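16S rRNA (guanine(1405)-N(7))-methyltransferase (Klebsiella pneumoniae, PDB 6PI9) probably methylates the N7 position of guanine 1405 in 16S rRNA, using S-adenosyl-L-methionine and thereby conferring resistance to various aminoglycosides. Local coordinates at residues 8-11 against 12-16; 105-108 against 109-113; 127-131 against 132-136. All blocks are in the same frame, centred on the assembly; numbering follows the deposited sequence.

Contact 1: residues 8-11 against 12-16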
loop_
_atom_site.group_PDB
_atom_site.type_symbol
_atom_site.label_atom_id
_atom_site.label_comp_id
_atom_site.label_asym_id
_atom_site.label_seq_id
_atom_site.Cartn_x
_atom_site.Cartn_y
_atom_site.Cartn_z
ATOM N N ALA A 8 14.635 23.759 -6.286
ATOM C CA ALA A 8 14.144 23.924 -4.922
ATOM C C ALA A 8 13.139 22.837 -4.576
ATOM O O ALA A 8 13.152 22.290 -3.462
ATOM C CB ALA A 8 13.504 25.299 -4.758
ATOM N N ALA A 9 12.268 22.493 -5.528
ATOM C CA ALA A 9 11.327 21.409 -5.270
ATOM C C ALA A 9 12.061 20.070 -5.130
ATOM O O ALA A 9 11.770 19.290 -4.213
ATOM C CB ALA A 9 10.292 21.335 -6.392
ATOM N N LEU A 10 12.998 19.784 -6.032
ATOM C CA LEU A 10 13.815 18.576 -5.877
ATOM C C LEU A 10 14.544 18.588 -4.539
ATOM O O LEU A 10 14.605 17.569 -3.843
ATOM C CB LEU A 10 14.805 18.474 -7.038
ATOM C CG LEU A 10 15.768 17.287 -7.011
ATOM C CD1 LEU A 10 14.969 16.009 -6.795
ATOM C CD2 LEU A 10 16.558 17.217 -8.286
ATOM N N ASP A 11 15.105 19.737 -4.156
ATOM C CA ASP A 11 15.795 19.829 -2.862
ATOM C C ASP A 11 14.865 19.495 -1.697
ATOM O O ASP A 11 15.284 18.860 -0.720
ATOM C CB ASP A 11 16.383 21.229 -2.676
ATOM C CG ASP A 11 17.557 21.487 -3.567
ATOM O OD1 ASP A 11 18.143 20.493 -4.079
ATOM O OD2 ASP A 11 17.931 22.672 -3.736
ATOM N N ALA A 12 13.597 19.924 -1.767
ATOM C CA ALA A 12 12.649 19.572 -0.716
ATOM C C ALA A 12 12.398 18.080 -0.669
ATOM O O ALA A 12 12.120 17.540 0.407
ATOM C CB ALA A 12 11.294 20.283 -0.910
ATOM N N LEU A 13 12.496 17.438 -1.775
ATOM C CA LEU A 13 12.328 16.054 -1.775
ATOM C C LEU A 13 13.580 15.400 -1.203
ATOM O O LEU A 13 13.515 14.619 -0.331
ATOM C CB LEU A 13 12.137 15.676 -3.198
ATOM C CG LEU A 13 11.127 14.696 -3.666
ATOM C CD1 LEU A 13 9.819 14.718 -2.968
ATOM C CD2 LEU A 13 10.978 14.791 -5.134
ATOM N N LEU A 14 14.733 15.803 -1.671
ATOM C CA LEU A 14 15.976 15.151 -1.255
ATOM C C LEU A 14 16.277 15.360 0.231
ATOM O O LEU A 14 17.006 14.545 0.826
ATOM C CB LEU A 14 17.154 15.671 -2.077
ATOM C CG LEU A 14 17.158 15.205 -3.542
ATOM C CD1 LEU A 14 18.156 16.008 -4.392
ATOM C CD2 LEU A 14 17.482 13.644 -3.568
ATOM N N SER A 15 15.775 16.452 0.842
ATOM C CA SER A 15 16.027 16.705 2.261
ATOM C C SER A 15 14.907 16.174 3.161
ATOM O O SER A 15 14.955 16.401 4.370
ATOM C CB SER A 15 16.254 18.209 2.519
ATOM O OG SER A 15 15.101 18.942 2.134
ATOM N N ALA A 16 13.923 15.457 2.616
ATOM C CA ALA A 16 12.769 15.031 3.422
ATOM C C ALA A 16 13.156 13.886 4.365
ATOM O O ALA A 16 13.859 12.949 3.960
ATOM C CB ALA A 16 11.593 14.605 2.524
#
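Regular i to i+4 backbone bonds tie residues 8-11 to 12-16 through the last turns of helix 4-14, from A12 N to A8 O, L13 N to A9 O and L14 N to L10 O, the last of these 2.8 Å long with an N-H...O angle of 162°. One turn apart, the side chains of L10 and L14 cross obliquely, and L14 CD1 lies 3.8 Å from L10 CG. With CG of L10 anti to the backbone N (chi1 178°), its CD1 also comes alongside L14, 4.0 Å from L14 CG. Branched aliphatic leucines suit this stripe because helix 24-34 lies against it, F31 touching L10 and V27 touching L14. A9 and L13 face F31 as well, and both also meet helix 41-57; the small methyl of A9 lets P41 and E45 come close. D11 takes the outer side, its OD1 hydrogen-bonded to Q7 NE2 a turn earlier. At the end of the helix D11 O receives two bonds from S15, the first residue to leave helical angles: S15 N at 2.9 Å and S15 OG at 2.9 Å, from opposite faces of the carbonyl plane. A serine fits because its short hydroxyl, at chi1 60°, folds back onto the preceding turn. The chemistry is thus divided, with largely apolar contacts toward the neighbouring helices and a doubly gripped carbonyl where the helix stops.

Contact 2: residues 105-108 against 109-113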
loop_
_atom_site.group_PDB
_atom_site.type_symbol
_atom_site.label_atom_id
_atom_site.label_comp_id
_atom_site.label_asym_id
_atom_site.label_seq_id
_atom_site.Cartn_x
_atom_site.Cartn_y
_atom_site.Cartn_z
ATOM N N ARG A 105 9.432 -24.946 3.008
ATOM C CA ARG A 105 9.190 -26.331 2.621
ATOM C C ARG A 105 8.935 -26.459 1.128
ATOM O O ARG A 105 9.382 -27.420 0.492
ATOM C CB ARG A 105 8.002 -26.891 3.400
ATOM C CG ARG A 105 7.852 -28.404 3.326
ATOM C CD ARG A 105 6.506 -28.837 3.871
ATOM N NE ARG A 105 6.175 -28.133 5.110
ATOM C CZ ARG A 105 5.076 -27.403 5.286
ATOM N NH1 ARG A 105 4.185 -27.288 4.309
ATOM N NH2 ARG A 105 4.862 -26.794 6.445
ATOM N N ARG A 106 8.172 -25.527 0.565
ATOM C CA ARG A 106 7.838 -25.577 -0.864
ATOM C C ARG A 106 8.781 -24.895 -1.863
ATOM O O ARG A 106 8.752 -25.216 -3.051
ATOM C CB ARG A 106 6.411 -25.060 -1.083
ATOM C CG ARG A 106 5.353 -25.801 -0.280
ATOM C CD ARG A 106 4.223 -26.287 -1.172
ATOM N NE ARG A 106 2.959 -25.626 -0.863
ATOM C CZ ARG A 106 1.894 -25.643 -1.657
ATOM N NH1 ARG A 106 0.784 -25.013 -1.295
ATOM N NH2 ARG A 106 1.935 -26.292 -2.812
ATOM N N VAL A 107 9.609 -23.966 -1.401
ATOM C CA VAL A 107 10.515 -23.251 -2.311
ATOM C C VAL A 107 11.971 -23.711 -2.181
ATOM O O VAL A 107 12.705 -23.728 -3.177
ATOM C CB VAL A 107 10.418 -21.710 -2.121
ATOM C CG1 VAL A 107 11.462 -20.999 -2.943
ATOM C CG2 VAL A 107 9.044 -21.206 -2.517
ATOM N N SER A 108 12.444 -24.011 -0.972
ATOM C CA SER A 108 13.883 -24.227 -0.813
ATOM C C SER A 108 14.440 -25.396 -1.626
ATOM O O SER A 108 15.559 -25.253 -2.153
ATOM C CB SER A 108 14.268 -24.403 0.665
ATOM O OG SER A 108 13.530 -25.414 1.281
ATOM N N PRO A 109 13.771 -26.551 -1.763
ATOM C CA PRO A 109 14.355 -27.574 -2.642
ATOM C C PRO A 109 14.582 -27.062 -4.054
ATOM O O PRO A 109 15.500 -27.543 -4.734
ATOM C CB PRO A 109 13.345 -28.741 -2.585
ATOM C CG PRO A 109 12.080 -28.189 -2.023
ATOM C CD PRO A 109 12.553 -27.050 -1.096
ATOM N N PHE A 110 13.798 -26.069 -4.507
ATOM C CA PHE A 110 14.053 -25.492 -5.814
ATOM C C PHE A 110 15.344 -24.692 -5.829
ATOM O O PHE A 110 15.993 -24.593 -6.885
ATOM C CB PHE A 110 12.873 -24.620 -6.221
ATOM C CG PHE A 110 12.909 -24.154 -7.644
ATOM C CD1 PHE A 110 13.011 -22.811 -7.925
ATOM C CD2 PHE A 110 12.775 -25.057 -8.696
ATOM C CE1 PHE A 110 12.988 -22.355 -9.231
ATOM C CE2 PHE A 110 12.771 -24.618 -10.003
ATOM C CZ PHE A 110 12.859 -23.252 -10.270
ATOM N N LEU A 111 15.709 -24.065 -4.703
ATOM C CA LEU A 111 16.882 -23.185 -4.722
ATOM C C LEU A 111 18.157 -24.022 -4.758
ATOM O O LEU A 111 19.132 -23.677 -5.441
ATOM C CB LEU A 111 16.903 -22.273 -3.487
ATOM C CG LEU A 111 15.710 -21.362 -3.176
ATOM C CD1 LEU A 111 15.941 -20.679 -1.852
ATOM C CD2 LEU A 111 15.535 -20.303 -4.275
ATOM N N GLY A 112 18.137 -25.139 -4.062
ATOM C CA GLY A 112 19.264 -26.035 -3.990
ATOM C C GLY A 112 20.047 -25.828 -2.711
ATOM O O GLY A 112 19.993 -24.771 -2.070
ATOM N N ALA A 113 20.782 -26.868 -2.332
ATOM C CA ALA A 113 21.595 -26.817 -1.126
ATOM C C ALA A 113 22.689 -25.769 -1.276
ATOM O O ALA A 113 23.376 -25.720 -2.303
ATOM C CB ALA A 113 22.210 -28.190 -0.842
#
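S108 and P109 meet at the kink near the end of helix 100-111, where the proline ring leans back over the preceding turn: P109 CD lies 3.6 Å from R105 O and 3.0 Å from S108 OG. Proline has no N-H to give, so the usual bond back to R105 O is missing, and its CD occupies the place where that hydrogen would have been. F110 N makes no i to i+4 bond to R106 O and instead reaches V107 O weakly, at 2.9 Å. The helix closes on S108 O, which accepts from two donors. L111 N reaches S108 O from above the carbonyl plane at 2.8 Å, whereas G112 N, 3.2 Å from the same S108 O, approaches nearly in line with the C=O, its N-H...O angle 161°. G112 then leaves helical angles with positive phi (99°), a conformation in which a beta carbon would be pressed against the carbonyl of L111; glycine is therefore the natural residue here.

Behind this first shell, S108 OG is hydrogen-bonded to M104 O. Its chi1 of 54° turns the hydroxyl back toward that carbonyl, serine being short enough to give this bond beside the kink. The apolar side is carried by V107 and L111, with V107 CG1 4.3 Å from L111 CG, while R106 NH1 forms a salt bridge with E102. V107 rests on F247, V210 and V254, F110 packs on R208, R244 and L256, and L111 meets V210, A179 and L181, so that this helix end lies across strands 179-183, 208-214, 252-259 and 241-248.

Contact 3: residues 127-131 against 132-136; sequences ILLGS and MGVTN
L129 O accepts two backbone bonds across the end of helix 125-131, from M132 N at 2.9 Å and from V134 N at 3.1 Å. The two donors stand on opposite faces of the carbonyl plane, so this buried oxygen is gripped from both sides. The next carbonyl, G130 O, takes G133 N at 3.3 Å; the N-H...O angle is 162°, but the donor sits well above the carbonyl plane. L128 O has a weak bond from M132 N; S131 OG also donates to it, but the 2.5 Å length is suspiciously short and the exact distance doubtful. That hydroxyl bends back over the preceding turn because it stands between the backbone N and the carbonyl carbon (chi1 66°). V134 O approaches G130 CA to 3.1 Å in a CA-H...O contact.

Apolar contacts run alongside. M132 runs back along the helix, extended beyond CG, and brings its terminal CE to 3.7 Å from L128 CD1, while V134 CB rests 4.0 Å from L129 CB. M132 and V134 both touch M104 of helix 100-111, and L129 and V134 also meet strand 117-120. N136, whose OD1 bonds to R116, leads into strand 137-141. L128 lies close to R96, a residue that binds S-adenosyl-L-homocysteine. The pair V134 N to L129 O and G133 N to G130 O defines a Schellman motif with G133 as C' residue, whose phi of 94° would jam a beta carbon against M132 O, so glycine fits. It turns the chain from helix to strand within the beta-alpha-beta crossover of a Rossmann-like methyltransferase fold.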
loop_
_atom_site.group_PDB
_atom_site.type_symbol
_atom_site.label_atom_id
_atom_site.label_comp_id
_atom_site.label_asym_id
_atom_site.label_seq_id
_atom_site.Cartn_x
_atom_site.Cartn_y
_atom_site.Cartn_z
ATOM N N ILE A 127 16.995 -11.338 5.831
ATOM C CA ILE A 127 17.066 -11.707 7.242
ATOM C C ILE A 127 16.141 -12.894 7.535
ATOM O O ILE A 127 16.509 -13.815 8.270
ATOM C CB ILE A 127 16.732 -10.488 8.107
ATOM C CG1 ILE A 127 17.773 -9.391 7.867
ATOM C CG2 ILE A 127 16.667 -10.885 9.590
ATOM C CD1 ILE A 127 17.448 -8.089 8.554
ATOM N N LEU A 128 14.942 -12.899 6.952
ATOM C CA LEU A 128 14.040 -14.047 7.068
ATOM C C LEU A 128 14.683 -15.308 6.504
ATOM O O LEU A 128 14.760 -16.335 7.192
ATOM C CB LEU A 128 12.718 -13.744 6.356
ATOM C CG LEU A 128 11.639 -14.833 6.372
ATOM C CD1 LEU A 128 11.420 -15.328 7.820
ATOM C CD2 LEU A 128 10.362 -14.259 5.802
ATOM N N LEU A 129 15.145 -15.245 5.249
ATOM C CA LEU A 129 15.931 -16.329 4.652
ATOM C C LEU A 129 17.068 -16.793 5.539
ATOM O O LEU A 129 17.250 -17.993 5.775
ATOM C CB LEU A 129 16.519 -15.870 3.322
ATOM C CG LEU A 129 15.524 -15.605 2.224
ATOM C CD1 LEU A 129 16.316 -15.142 0.978
ATOM C CD2 LEU A 129 14.766 -16.878 1.998
ATOM N N GLY A 130 17.911 -15.869 5.964
ATOM C CA GLY A 130 19.082 -16.275 6.709
ATOM C C GLY A 130 18.739 -17.036 7.970
ATOM O O GLY A 130 19.458 -17.970 8.361
ATOM N N SER A 131 17.640 -16.663 8.624
ATOM C CA SER A 131 17.248 -17.387 9.826
ATOM C C SER A 131 16.903 -18.839 9.522
ATOM O O SER A 131 17.016 -19.692 10.407
ATOM C CB SER A 131 16.051 -16.700 10.474
ATOM O OG SER A 131 14.922 -16.787 9.632
ATOM N N MET A 132 16.499 -19.128 8.282
ATOM C CA MET A 132 16.022 -20.438 7.873
ATOM C C MET A 132 17.063 -21.225 7.089
ATOM O O MET A 132 16.712 -22.188 6.382
ATOM C CB MET A 132 14.735 -20.277 7.073
ATOM C CG MET A 132 13.659 -19.602 7.906
ATOM S SD MET A 132 12.021 -19.455 7.155
ATOM C CE MET A 132 11.114 -18.937 8.619
ATOM N N GLY A 133 18.338 -20.834 7.215
ATOM C CA GLY A 133 19.457 -21.567 6.669
ATOM C C GLY A 133 19.914 -21.135 5.298
ATOM O O GLY A 133 20.879 -21.717 4.785
ATOM N N VAL A 134 19.251 -20.150 4.685
ATOM C CA VAL A 134 19.672 -19.605 3.401
ATOM C C VAL A 134 20.527 -18.383 3.722
ATOM O O VAL A 134 20.025 -17.276 3.894
ATOM C CB VAL A 134 18.485 -19.276 2.510
ATOM C CG1 VAL A 134 18.960 -18.668 1.158
ATOM C CG2 VAL A 134 17.650 -20.555 2.324
ATOM N N THR A 135 21.843 -18.595 3.804
ATOM C CA THR A 135 22.760 -17.584 4.315
ATOM C C THR A 135 23.793 -17.155 3.272
ATOM O O THR A 135 24.831 -16.575 3.618
ATOM C CB THR A 135 23.440 -18.103 5.586
ATOM O OG1 THR A 135 24.226 -19.251 5.256
ATOM C CG2 THR A 135 22.368 -18.530 6.586
ATOM N N ASN A 136 23.526 -17.415 1.997
ATOM C CA ASN A 136 24.419 -16.999 0.928
ATOM C C ASN A 136 23.623 -16.217 -0.101
ATOM O O ASN A 136 23.540 -16.629 -1.256
ATOM C CB ASN A 136 25.097 -18.201 0.270
ATOM C CG ASN A 136 26.171 -17.801 -0.724
ATOM O OD1 ASN A 136 26.682 -16.682 -0.695
ATOM N ND2 ASN A 136 26.510 -18.722 -1.623
#

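How the contacts relate
The three contacts follow one another along the chain, and each lies at the C-terminal end of a helix: 4-14, 100-111 and 125-131. Contact 1 is remote, its centre about 44 Å from that of contact 2 and about 37 Å from that of contact 3, on the opposite side of the chain's centre, where helices 24-34 and 41-57 cover it. Contacts 2 and 3 are neighbours, with centres about 12 Å apart and nearest atoms about 5 Å apart. M104 of helix 100-111 is their common neighbour. Both pack on the central sheet and belong to the cofactor-binding Rossmann-like part, contact 3 nearer the bound S-adenosyl-L-homocysteine, whereas contact 1 lies among the N-terminal helices.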